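Long-range contacts in NADP-dependent glyceraldehyde-3-phosphate dehydrogenase (Bacillus halodurans, PDB 3PRL), which probably oxidises glyceraldehyde 3-phosphate with NADP+ without phosphorylating it, as a member of the aldehyde dehydrogenase family: residues Leu153-Ala158 and Gly180-Phe185; Asp233-Thr238 and Lys252-Val257; Ala266-Asp271 and Ser417-Asp422. One frame throughout, in Å; residues are numbered along the deposited sequence.

Contact 1: Leu153-Ala158 and Gly180-Phe185; sequences LGVVLA and GNTVVF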
ATOM      1  N   LEU D 153      -9.480  12.244 -14.854  1.00 21.74           N
ATOM      2  CA  LEU D 153      -9.023  12.510 -16.214  1.00 21.70           C
ATOM      3  C   LEU D 153      -9.883  13.593 -16.909  1.00 22.13           C
ATOM      4  O   LEU D 153      -9.358  14.363 -17.717  1.00 22.10           O
ATOM      5  CB  LEU D 153      -8.994  11.211 -17.049  1.00 21.54           C
ATOM      6  CG  LEU D 153      -8.202   9.987 -16.567  1.00 18.83           C
ATOM      7  CD1 LEU D 153      -8.807   8.705 -17.141  1.00 20.86           C
ATOM      8  CD2 LEU D 153      -6.700  10.069 -16.930  1.00 20.96           C
ATOM      9  N   GLY D 154     -11.180  13.666 -16.580  1.00 21.98           N
ATOM     10  CA  GLY D 154     -12.104  14.594 -17.264  1.00 22.92           C
ATOM     11  C   GLY D 154     -13.525  14.081 -17.517  1.00 23.70           C
ATOM     12  O   GLY D 154     -14.266  13.800 -16.586  1.00 23.51           O
ATOM     13  N   VAL D 155     -13.914  14.005 -18.786  1.00 24.29           N
ATOM     14  CA  VAL D 155     -15.192  13.414 -19.173  1.00 24.93           C
ATOM     15  C   VAL D 155     -14.960  11.979 -19.625  1.00 23.75           C
ATOM     16  O   VAL D 155     -14.148  11.727 -20.529  1.00 24.31           O
ATOM     17  CB  VAL D 155     -15.894  14.232 -20.305  1.00 26.06           C
ATOM     18  CG1 VAL D 155     -17.211  13.589 -20.688  1.00 28.33           C
ATOM     19  CG2 VAL D 155     -16.147  15.665 -19.860  1.00 28.73           C
ATOM     20  N   VAL D 156     -15.659  11.043 -18.991  1.00 22.37           N
ATOM     21  CA  VAL D 156     -15.505   9.607 -19.274  1.00 21.33           C
ATOM     22  C   VAL D 156     -16.674   9.108 -20.090  1.00 21.48           C
ATOM     23  O   VAL D 156     -17.834   9.352 -19.739  1.00 21.61           O
ATOM     24  CB  VAL D 156     -15.332   8.760 -17.954  1.00 21.33           C
ATOM     25  CG1 VAL D 156     -15.500   7.259 -18.183  1.00 19.84           C
ATOM     26  CG2 VAL D 156     -13.958   9.030 -17.322  1.00 20.00           C
ATOM     27  N   LEU D 157     -16.367   8.420 -21.191  1.00 21.39           N
ATOM     28  CA  LEU D 157     -17.400   7.796 -22.010  1.00 21.89           C
ATOM     29  C   LEU D 157     -17.579   6.362 -21.565  1.00 21.76           C
ATOM     30  O   LEU D 157     -16.637   5.566 -21.624  1.00 21.04           O
ATOM     31  CB  LEU D 157     -17.050   7.856 -23.507  1.00 21.89           C
ATOM     32  CG  LEU D 157     -18.103   7.167 -24.404  1.00 21.79           C
ATOM     33  CD1 LEU D 157     -19.317   8.054 -24.599  1.00 22.71           C
ATOM     34  CD2 LEU D 157     -17.524   6.753 -25.739  1.00 22.35           C
ATOM     35  N   ALA D 158     -18.779   6.069 -21.075  1.00 22.53           N
ATOM     36  CA  ALA D 158     -19.156   4.748 -20.599  1.00 22.54           C
ATOM     37  C   ALA D 158     -20.153   4.169 -21.574  1.00 23.72           C
ATOM     38  O   ALA D 158     -21.219   4.766 -21.823  1.00 24.65           O
ATOM     39  CB  ALA D 158     -19.778   4.826 -19.211  1.00 22.10           C
ATOM     40  N   GLY D 180     -14.231  12.147  -9.471  1.00 21.91           N
ATOM     41  CA  GLY D 180     -14.293  13.536  -9.888  1.00 22.55           C
ATOM     42  C   GLY D 180     -14.320  13.781 -11.376  1.00 23.04           C
ATOM     43  O   GLY D 180     -14.131  14.914 -11.821  1.00 23.70           O
ATOM     44  N   ASN D 181     -14.557  12.717 -12.145  1.00 22.68           N
ATOM     45  CA  ASN D 181     -14.799  12.810 -13.595  1.00 21.62           C
ATOM     46  C   ASN D 181     -16.277  13.108 -13.815  1.00 22.03           C
ATOM     47  O   ASN D 181     -17.057  13.031 -12.886  1.00 21.07           O
ATOM     48  CB  ASN D 181     -14.442  11.483 -14.279  1.00 20.05           C
ATOM     49  CG  ASN D 181     -12.971  11.109 -14.109  1.00 22.25           C
ATOM     50  OD1 ASN D 181     -12.126  11.562 -14.878  1.00 19.53           O
ATOM     51  ND2 ASN D 181     -12.664  10.267 -13.102  1.00 19.14           N
ATOM     52  N   THR D 182     -16.651  13.463 -15.045  1.00 23.35           N
ATOM     53  CA  THR D 182     -18.057  13.469 -15.447  1.00 23.56           C
ATOM     54  C   THR D 182     -18.294  12.365 -16.490  1.00 23.52           C
ATOM     55  O   THR D 182     -17.339  11.766 -16.993  1.00 23.19           O
ATOM     56  CB  THR D 182     -18.537  14.864 -15.903  1.00 24.00           C
ATOM     57  OG1 THR D 182     -17.726  15.334 -16.989  1.00 23.09           O
ATOM     58  CG2 THR D 182     -18.441  15.844 -14.743  1.00 23.27           C
ATOM     59  N   VAL D 183     -19.561  12.070 -16.776  1.00 23.64           N
ATOM     60  CA  VAL D 183     -19.888  10.942 -17.635  1.00 22.68           C
ATOM     61  C   VAL D 183     -20.792  11.295 -18.809  1.00 23.39           C
ATOM     62  O   VAL D 183     -21.832  11.964 -18.671  1.00 24.86           O
ATOM     63  CB  VAL D 183     -20.457   9.733 -16.845  1.00 22.09           C
ATOM     64  CG1 VAL D 183     -20.905   8.646 -17.786  1.00 19.32           C
ATOM     65  CG2 VAL D 183     -19.426   9.159 -15.877  1.00 18.75           C
ATOM     66  N   VAL D 184     -20.366  10.844 -19.982  1.00 22.79           N
ATOM     67  CA  VAL D 184     -21.277  10.664 -21.101  1.00 22.67           C
ATOM     68  C   VAL D 184     -21.615   9.176 -21.150  1.00 21.88           C
ATOM     69  O   VAL D 184     -20.727   8.341 -21.344  1.00 21.22           O
ATOM     70  CB  VAL D 184     -20.671  11.187 -22.412  1.00 22.49           C
ATOM     71  CG1 VAL D 184     -21.587  10.887 -23.582  1.00 22.01           C
ATOM     72  CG2 VAL D 184     -20.473  12.671 -22.300  1.00 22.04           C
ATOM     73  N   PHE D 185     -22.885   8.862 -20.892  1.00 21.57           N
ATOM     74  CA  PHE D 185     -23.389   7.489 -20.811  1.00 21.43           C
ATOM     75  C   PHE D 185     -24.146   7.076 -22.080  1.00 23.16           C
ATOM     76  O   PHE D 185     -25.178   7.671 -22.422  1.00 23.73           O
ATOM     77  CB  PHE D 185     -24.310   7.328 -19.594  1.00 20.43           C
ATOM     78  CG  PHE D 185     -24.933   5.933 -19.452  1.00 19.07           C
ATOM     79  CD1 PHE D 185     -24.190   4.777 -19.736  1.00 19.74           C
ATOM     80  CD2 PHE D 185     -26.254   5.783 -19.013  1.00 20.58           C
ATOM     81  CE1 PHE D 185     -24.740   3.505 -19.621  1.00 18.51           C
ATOM     82  CE2 PHE D 185     -26.815   4.503 -18.872  1.00 19.37           C
ATOM     83  CZ  PHE D 185     -26.058   3.361 -19.177  1.00 20.00           C
TER
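Asn181 reaches across from just ahead of its strand to the turn at Leu153 and Gly154. Its CB lies 3.3 Å from Gly154 O and also touches Val156 CG2. With chi1 at -61°, CG lies beside the residue's own backbone N, and this carries OD1 to two successive amides. Gly154 N gives it a bond of 2.9 Å, close to straight at 163°. Leu153 N adds a weak one of 2.7 Å, bent to 120°. ND2, at the other corner of the amide, is held by the carbonyls of Met473 and Ala176, which fixes the flip of the group. Replaced by alanine, this position would lose OD1, and the amide hydrogens of Leu153 and Gly154 would probably be left without their acceptor. Gly154 suits that turn because its backbone angles would jam a CB against the preceding carbonyl.

Beyond it the strands run parallel, bonded from Thr182 N to Gly154 O, Val156 N to Thr182 O (2.7 Å), Val184 N to Val156 O and Ala158 N to Val184 O. On one face Val184 uses both branches, CG2 on Val155 CG1 (3.8 Å) and CG1 on Leu157 CD1 (3.8 Å). On the other, Ala158 is small enough to lie near Val183 and Phe185. Helix 167-178 completes this beta-alpha-beta unit of the cofactor-binding domain, where a buried amide satisfies backbone polarity that the branched apolar side chains cannot.

Contact 2: Asp233-Thr238 and Lys252-Val257; sequences DMITFT and KMIPVV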
ATOM      1  N   ASP D 233     -11.845  12.008 -22.667  1.00 29.03           N
ATOM      2  CA  ASP D 233     -10.535  11.835 -22.076  1.00 28.37           C
ATOM      3  C   ASP D 233     -10.326  10.400 -21.621  1.00 27.37           C
ATOM      4  O   ASP D 233      -9.264  10.073 -21.135  1.00 27.21           O
ATOM      5  CB  ASP D 233     -10.364  12.804 -20.898  1.00 28.36           C
ATOM      6  CG  ASP D 233     -10.733  14.227 -21.269  1.00 28.48           C
ATOM      7  OD1 ASP D 233      -9.908  14.902 -21.921  1.00 29.26           O
ATOM      8  OD2 ASP D 233     -11.861  14.667 -20.931  1.00 29.30           O
ATOM      9  N   MET D 234     -11.351   9.556 -21.770  1.00 27.08           N
ATOM     10  CA  MET D 234     -11.276   8.145 -21.399  1.00 25.95           C
ATOM     11  C   MET D 234     -12.484   7.361 -21.903  1.00 24.40           C
ATOM     12  O   MET D 234     -13.636   7.833 -21.785  1.00 24.24           O
ATOM     13  CB  MET D 234     -11.171   8.011 -19.865  1.00 27.71           C
ATOM     14  CG  MET D 234     -10.751   6.634 -19.345  1.00 21.10           C
ATOM     15  SD  MET D 234     -12.105   5.561 -18.803  1.00 27.63           S
ATOM     16  CE  MET D 234     -11.098   4.253 -18.108  1.00 20.57           C
ATOM     17  N   ILE D 235     -12.225   6.164 -22.441  1.00 22.96           N
ATOM     18  CA  ILE D 235     -13.291   5.244 -22.854  1.00 23.14           C
ATOM     19  C   ILE D 235     -13.285   3.944 -22.050  1.00 22.33           C
ATOM     20  O   ILE D 235     -12.246   3.313 -21.914  1.00 22.58           O
ATOM     21  CB  ILE D 235     -13.235   4.873 -24.391  1.00 23.92           C
ATOM     22  CG1 ILE D 235     -13.195   6.118 -25.266  1.00 24.96           C
ATOM     23  CG2 ILE D 235     -14.417   3.965 -24.798  1.00 24.65           C
ATOM     24  CD1 ILE D 235     -14.390   6.959 -25.158  1.00 24.74           C
ATOM     25  N   THR D 236     -14.452   3.553 -21.534  1.00 22.25           N
ATOM     26  CA  THR D 236     -14.632   2.214 -20.954  1.00 22.50           C
ATOM     27  C   THR D 236     -15.816   1.460 -21.557  1.00 23.38           C
ATOM     28  O   THR D 236     -16.968   1.903 -21.498  1.00 23.63           O
ATOM     29  CB  THR D 236     -14.724   2.252 -19.426  1.00 22.39           C
ATOM     30  OG1 THR D 236     -14.947   0.929 -18.941  1.00 20.39           O
ATOM     31  CG2 THR D 236     -15.842   3.202 -18.953  1.00 20.84           C
ATOM     32  N   PHE D 237     -15.528   0.296 -22.123  1.00 24.05           N
ATOM     33  CA  PHE D 237     -16.509  -0.364 -22.967  1.00 24.21           C
ATOM     34  C   PHE D 237     -16.603  -1.847 -22.687  1.00 24.05           C
ATOM     35  O   PHE D 237     -15.585  -2.555 -22.575  1.00 23.25           O
ATOM     36  CB  PHE D 237     -16.165  -0.087 -24.442  1.00 24.61           C
ATOM     37  CG  PHE D 237     -16.879  -0.974 -25.433  1.00 25.51           C
ATOM     38  CD1 PHE D 237     -18.065  -0.560 -26.028  1.00 25.29           C
ATOM     39  CD2 PHE D 237     -16.344  -2.203 -25.794  1.00 24.85           C
ATOM     40  CE1 PHE D 237     -18.724  -1.376 -26.966  1.00 26.27           C
ATOM     41  CE2 PHE D 237     -16.991  -3.023 -26.715  1.00 25.84           C
ATOM     42  CZ  PHE D 237     -18.179  -2.603 -27.307  1.00 25.54           C
ATOM     43  N   THR D 238     -17.849  -2.307 -22.587  1.00 24.24           N
ATOM     44  CA  THR D 238     -18.145  -3.715 -22.511  1.00 24.38           C
ATOM     45  C   THR D 238     -19.053  -4.060 -23.681  1.00 25.54           C
ATOM     46  O   THR D 238     -20.048  -3.369 -23.922  1.00 25.95           O
ATOM     47  CB  THR D 238     -18.848  -4.068 -21.198  1.00 23.82           C
ATOM     48  OG1 THR D 238     -18.011  -3.704 -20.100  1.00 25.06           O
ATOM     49  CG2 THR D 238     -19.145  -5.531 -21.138  1.00 25.47           C
ATOM     50  N   LYS D 252      -7.840   7.792 -30.311  1.00 27.74           N
ATOM     51  CA  LYS D 252      -6.423   8.094 -30.138  1.00 28.80           C
ATOM     52  C   LYS D 252      -6.208   8.996 -28.934  1.00 28.57           C
ATOM     53  O   LYS D 252      -7.120   9.726 -28.519  1.00 28.67           O
ATOM     54  CB  LYS D 252      -5.794   8.681 -31.411  1.00 29.99           C
ATOM     55  CG  LYS D 252      -6.089  10.155 -31.731  1.00 29.83           C
ATOM     56  CD  LYS D 252      -4.958  10.716 -32.623  1.00 31.13           C
ATOM     57  CE  LYS D 252      -5.220  12.143 -33.111  1.00 31.00           C
ATOM     58  NZ  LYS D 252      -4.918  13.180 -32.083  1.00 31.67           N
ATOM     59  N   MET D 253      -5.002   8.899 -28.376  1.00 27.84           N
ATOM     60  CA  MET D 253      -4.481   9.785 -27.328  1.00 27.08           C
ATOM     61  C   MET D 253      -5.194   9.729 -25.986  1.00 25.50           C
ATOM     62  O   MET D 253      -4.979  10.610 -25.132  1.00 25.78           O
ATOM     63  CB  MET D 253      -4.383  11.230 -27.806  1.00 28.12           C
ATOM     64  CG  MET D 253      -3.313  11.449 -28.827  1.00 31.81           C
ATOM     65  SD  MET D 253      -1.598  11.131 -28.326  1.00 28.59           S
ATOM     66  CE  MET D 253      -1.456  11.950 -26.719  1.00 31.14           C
ATOM     67  N   ILE D 254      -6.002   8.690 -25.782  1.00 23.83           N
ATOM     68  CA  ILE D 254      -6.690   8.516 -24.505  1.00 22.00           C
ATOM     69  C   ILE D 254      -6.650   7.083 -23.984  1.00 21.23           C
ATOM     70  O   ILE D 254      -6.392   6.138 -24.741  1.00 21.49           O
ATOM     71  CB  ILE D 254      -8.144   9.064 -24.558  1.00 21.27           C
ATOM     72  CG1 ILE D 254      -9.063   8.126 -25.355  1.00 22.23           C
ATOM     73  CG2 ILE D 254      -8.163  10.506 -25.097  1.00 22.59           C
ATOM     74  CD1 ILE D 254     -10.540   8.506 -25.275  1.00 21.50           C
ATOM     75  N   PRO D 255      -6.878   6.912 -22.680  1.00 20.47           N
ATOM     76  CA  PRO D 255      -6.938   5.544 -22.169  1.00 19.85           C
ATOM     77  C   PRO D 255      -8.215   4.867 -22.641  1.00 20.04           C
ATOM     78  O   PRO D 255      -9.262   5.515 -22.684  1.00 19.79           O
ATOM     79  CB  PRO D 255      -6.970   5.735 -20.652  1.00 19.30           C
ATOM     80  CG  PRO D 255      -6.680   7.207 -20.409  1.00 19.26           C
ATOM     81  CD  PRO D 255      -7.031   7.929 -21.615  1.00 19.88           C
ATOM     82  N   VAL D 256      -8.113   3.585 -22.995  1.00 20.67           N
ATOM     83  CA  VAL D 256      -9.254   2.801 -23.431  1.00 22.02           C
ATOM     84  C   VAL D 256      -9.281   1.446 -22.728  1.00 22.72           C
ATOM     85  O   VAL D 256      -8.352   0.654 -22.837  1.00 22.80           O
ATOM     86  CB  VAL D 256      -9.319   2.622 -24.982  1.00 21.92           C
ATOM     87  CG1 VAL D 256     -10.634   1.958 -25.386  1.00 19.39           C
ATOM     88  CG2 VAL D 256      -9.204   3.964 -25.672  1.00 19.54           C
ATOM     89  N   VAL D 257     -10.367   1.222 -21.995  1.00 23.08           N
ATOM     90  CA  VAL D 257     -10.579   0.010 -21.231  1.00 23.60           C
ATOM     91  C   VAL D 257     -11.686  -0.794 -21.936  1.00 24.11           C
ATOM     92  O   VAL D 257     -12.736  -0.261 -22.262  1.00 23.79           O
ATOM     93  CB  VAL D 257     -10.907   0.352 -19.748  1.00 23.36           C
ATOM     94  CG1 VAL D 257     -11.584  -0.801 -19.015  1.00 25.80           C
ATOM     95  CG2 VAL D 257      -9.624   0.773 -19.004  1.00 25.68           C
TER
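Ile235 bonds to the neighbouring strand through both backbone polar atoms. Its N gives a straight bond of 3.0 Å to Pro255 O, lying in the carbonyl plane, and its O accepts Val257 N at 2.8 Å. The parallel pairing continues where Phe237 N reaches Val257 O at 2.9 Å. Pro255, with no amide hydrogen to offer, suits the strand's entry, where its carbonyl alone is used; its CD packs against Asp233 O.

The carboxylate of Asp233 faces strand 144-159, OD2 accepting Val155 N, and the backbones of Met234 and Thr236 bond to Leu157 there. Thr236 OG1 is buried with no partner in the model and lies alongside Val257 CG1 at 3.8 Å.

Ile254 CG1 sits between its own N and carbonyl carbon (chi1 74°), sending CD1 onto Ile235 CG1 at 3.6 Å. The bend of Met234 at chi2 (-98°) brings CE to Val257 CG2 at 3.9 Å. Ahead of the strand, Lys252 NZ makes a salt bridge to Glu245 of the second subunit.

Strand 234-238, helix 241-250 and strand 256-259 form a beta-alpha-beta unit of the Rossmann-like cofactor domain, with NADP-binding Thr243 near Phe237 and the predicted active-site Glu259 just past Val257.

Contact 3: Ala266-Asp271 and Ser417-Asp422; sequences AIVLDD and SIFTKD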
ATOM      1  N   ALA D 266     -13.447 -25.122 -19.299  1.00 28.22           N
ATOM      2  CA  ALA D 266     -13.499 -25.870 -18.067  1.00 29.28           C
ATOM      3  C   ALA D 266     -12.547 -27.030 -18.288  1.00 30.77           C
ATOM      4  O   ALA D 266     -12.676 -27.763 -19.262  1.00 31.17           O
ATOM      5  CB  ALA D 266     -14.892 -26.365 -17.811  1.00 29.70           C
ATOM      6  N   ILE D 267     -11.570 -27.161 -17.401  1.00 31.51           N
ATOM      7  CA  ILE D 267     -10.639 -28.282 -17.472  1.00 32.51           C
ATOM      8  C   ILE D 267     -10.966 -29.248 -16.343  1.00 33.60           C
ATOM      9  O   ILE D 267     -10.999 -28.847 -15.175  1.00 33.95           O
ATOM     10  CB  ILE D 267      -9.178 -27.797 -17.409  1.00 31.96           C
ATOM     11  CG1 ILE D 267      -8.941 -26.764 -18.531  1.00 30.06           C
ATOM     12  CG2 ILE D 267      -8.220 -28.978 -17.486  1.00 31.24           C
ATOM     13  CD1 ILE D 267      -7.523 -26.220 -18.645  1.00 31.30           C
ATOM     14  N   VAL D 268     -11.236 -30.503 -16.709  1.00 34.00           N
ATOM     15  CA  VAL D 268     -11.600 -31.552 -15.759  1.00 34.43           C
ATOM     16  C   VAL D 268     -10.588 -32.711 -15.832  1.00 35.40           C
ATOM     17  O   VAL D 268     -10.549 -33.455 -16.814  1.00 35.43           O
ATOM     18  CB  VAL D 268     -13.048 -32.050 -15.999  1.00 34.68           C
ATOM     19  CG1 VAL D 268     -13.602 -32.705 -14.752  1.00 33.48           C
ATOM     20  CG2 VAL D 268     -13.967 -30.894 -16.425  1.00 32.47           C
ATOM     21  N   LEU D 269      -9.740 -32.821 -14.808  1.00 36.07           N
ATOM     22  CA  LEU D 269      -8.750 -33.899 -14.719  1.00 37.76           C
ATOM     23  C   LEU D 269      -9.318 -35.142 -14.021  1.00 38.96           C
ATOM     24  O   LEU D 269     -10.409 -35.095 -13.465  1.00 38.37           O
ATOM     25  CB  LEU D 269      -7.466 -33.418 -14.021  1.00 37.80           C
ATOM     26  CG  LEU D 269      -6.659 -32.307 -14.705  1.00 40.00           C
ATOM     27  CD1 LEU D 269      -5.403 -31.948 -13.900  1.00 36.90           C
ATOM     28  CD2 LEU D 269      -6.309 -32.678 -16.146  1.00 37.60           C
ATOM     29  N   ASP D 270      -8.566 -36.244 -14.068  1.00 40.84           N
ATOM     30  CA  ASP D 270      -8.996 -37.556 -13.538  1.00 43.03           C
ATOM     31  C   ASP D 270      -9.446 -37.553 -12.064  1.00 43.74           C
ATOM     32  O   ASP D 270     -10.449 -38.191 -11.712  1.00 44.64           O
ATOM     33  CB  ASP D 270      -7.892 -38.603 -13.801  1.00 44.37           C
ATOM     34  CG  ASP D 270      -7.919 -39.789 -12.832  1.00 46.55           C
ATOM     35  OD1 ASP D 270      -8.980 -40.119 -12.256  1.00 45.53           O
ATOM     36  OD2 ASP D 270      -6.850 -40.419 -12.666  1.00 45.93           O
ATOM     37  N   ASP D 271      -8.705 -36.845 -11.219  1.00 43.46           N
ATOM     38  CA  ASP D 271      -8.974 -36.806  -9.790  1.00 44.04           C
ATOM     39  C   ASP D 271      -9.921 -35.661  -9.400  1.00 43.22           C
ATOM     40  O   ASP D 271      -9.628 -34.886  -8.491  1.00 42.97           O
ATOM     41  CB  ASP D 271      -7.650 -36.716  -9.012  1.00 44.50           C
ATOM     42  CG  ASP D 271      -6.817 -35.501  -9.407  1.00 44.70           C
ATOM     43  OD1 ASP D 271      -7.005 -34.987 -10.529  1.00 43.26           O
ATOM     44  OD2 ASP D 271      -5.970 -35.065  -8.597  1.00 43.32           O
ATOM     45  N   SER D 417     -11.524 -22.329 -15.709  1.00 25.94           N
ATOM     46  CA  SER D 417     -11.652 -23.209 -14.545  1.00 26.67           C
ATOM     47  C   SER D 417     -10.749 -24.454 -14.658  1.00 28.46           C
ATOM     48  O   SER D 417     -10.653 -25.041 -15.741  1.00 29.33           O
ATOM     49  CB  SER D 417     -13.103 -23.670 -14.398  1.00 26.59           C
ATOM     50  OG  SER D 417     -14.017 -22.592 -14.359  1.00 22.99           O
ATOM     51  N   ILE D 418     -10.091 -24.840 -13.555  1.00 28.82           N
ATOM     52  CA  ILE D 418      -9.436 -26.152 -13.445  1.00 30.21           C
ATOM     53  C   ILE D 418     -10.127 -26.971 -12.349  1.00 31.02           C
ATOM     54  O   ILE D 418     -10.373 -26.465 -11.244  1.00 30.57           O
ATOM     55  CB  ILE D 418      -7.897 -26.072 -13.115  1.00 30.59           C
ATOM     56  CG1 ILE D 418      -7.210 -24.869 -13.778  1.00 28.55           C
ATOM     57  CG2 ILE D 418      -7.179 -27.406 -13.454  1.00 29.93           C
ATOM     58  CD1 ILE D 418      -7.229 -24.874 -15.295  1.00 30.26           C
ATOM     59  N   PHE D 419     -10.440 -28.228 -12.660  1.00 32.25           N
ATOM     60  CA  PHE D 419     -11.099 -29.134 -11.727  1.00 33.62           C
ATOM     61  C   PHE D 419     -10.236 -30.365 -11.386  1.00 35.43           C
ATOM     62  O   PHE D 419      -9.835 -31.136 -12.271  1.00 35.88           O
ATOM     63  CB  PHE D 419     -12.461 -29.541 -12.276  1.00 34.26           C
ATOM     64  CG  PHE D 419     -13.461 -28.411 -12.326  1.00 32.38           C
ATOM     65  CD1 PHE D 419     -14.255 -28.119 -11.219  1.00 33.55           C
ATOM     66  CD2 PHE D 419     -13.621 -27.651 -13.487  1.00 33.33           C
ATOM     67  CE1 PHE D 419     -15.196 -27.080 -11.260  1.00 31.79           C
ATOM     68  CE2 PHE D 419     -14.549 -26.604 -13.543  1.00 31.55           C
ATOM     69  CZ  PHE D 419     -15.337 -26.318 -12.419  1.00 32.71           C
ATOM     70  N   THR D 420      -9.944 -30.516 -10.094  1.00 35.94           N
ATOM     71  CA  THR D 420      -8.906 -31.425  -9.593  1.00 37.22           C
ATOM     72  C   THR D 420      -8.984 -31.450  -8.074  1.00 37.39           C
ATOM     73  O   THR D 420      -9.436 -30.485  -7.458  1.00 36.90           O
ATOM     74  CB  THR D 420      -7.487 -30.887  -9.899  1.00 37.15           C
ATOM     75  OG1 THR D 420      -7.520 -30.007 -11.029  1.00 40.19           O
ATOM     76  CG2 THR D 420      -6.511 -32.015 -10.157  1.00 41.42           C
ATOM     77  N   LYS D 421      -8.532 -32.536  -7.467  1.00 38.26           N
ATOM     78  CA  LYS D 421      -8.308 -32.546  -6.025  1.00 38.62           C
ATOM     79  C   LYS D 421      -6.867 -32.143  -5.740  1.00 37.87           C
ATOM     80  O   LYS D 421      -6.523 -31.808  -4.609  1.00 37.64           O
ATOM     81  CB  LYS D 421      -8.597 -33.920  -5.412  1.00 40.18           C
ATOM     82  CG  LYS D 421      -9.935 -34.533  -5.811  1.00 43.43           C
ATOM     83  CD  LYS D 421     -11.125 -33.907  -5.115  1.00 40.42           C
ATOM     84  CE  LYS D 421     -12.237 -34.942  -4.975  1.00 43.94           C
ATOM     85  NZ  LYS D 421     -13.171 -34.601  -3.875  1.00 41.24           N
ATOM     86  N   ASP D 422      -6.036 -32.178  -6.780  1.00 37.75           N
ATOM     87  CA  ASP D 422      -4.621 -31.844  -6.670  1.00 37.66           C
ATOM     88  C   ASP D 422      -4.402 -30.335  -6.827  1.00 36.50           C
ATOM     89  O   ASP D 422      -4.069 -29.858  -7.921  1.00 36.18           O
ATOM     90  CB  ASP D 422      -3.816 -32.618  -7.717  1.00 38.28           C
ATOM     91  CG  ASP D 422      -2.322 -32.564  -7.466  1.00 38.67           C
ATOM     92  OD1 ASP D 422      -1.843 -31.600  -6.823  1.00 37.72           O
ATOM     93  OD2 ASP D 422      -1.625 -33.491  -7.918  1.00 39.10           O
TER
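Ile267 and Ile418 run alongside each other, their CD1 methyls 3.6 Å apart. This is the dense end of the contact. Around it the backbones are joined by Ile267 N to Ser417 O (2.8 Å), Phe419 N to Ile267 O (2.6 Å) and Leu269 N to Phe419 O. On the other face Phe419 turns its ring so that Ile267 O meets the edge in the ring plane, 3.3 Å from CD2, while Ala266 and Val268 approach obliquely. The broad ring suits this place because helix 274-286 packs over it through Thr277 and Ile281.

These parallel strands, 264-268 and 415-419, are neighbours in the open-sheet alpha/beta domain that is catalytic in aldehyde dehydrogenases.

Past Leu269, whose CD1 touches Thr420 CG2 at 3.9 Å, the pairing gives way to loops and polar groups beside the exposed Lys421. Thr420 OG1 is buried with no partner in the model. Asp271, with chi1 58°, turns its carboxylate back toward the other segment, so that OD1 meets Thr420 CG2; OD1 also forms a salt bridge with Arg425. Asp422 N-caps helix 423-431, and its OD2 lies 4.7 Å from Asp271 OD2. Arg425, only weakly paired with Asp422, probably eases this like-charge approach.

Contacts 1 and 2 belong to one sheet, their centres about 10 Å apart: strands 144-159 and 234-238 are neighbours, Leu157 N lying 2.9 Å from Met234 O and Leu157 O 3.0 Å from Thr236 N, both probable hydrogen bonds. Contact 1 is almost wholly buried, and an amide side chain serves its turn; contact 2 is only partly buried, and its 252-257 segment also meets another subunit. Contact 3 holds a different sheet, its centre about 43 Å from that of contact 1 and about 37 Å from that of contact 2, although strand 264-268 follows strand 256-259. It passes from a buried apolar end to a charged margin, away from the cofactor sites.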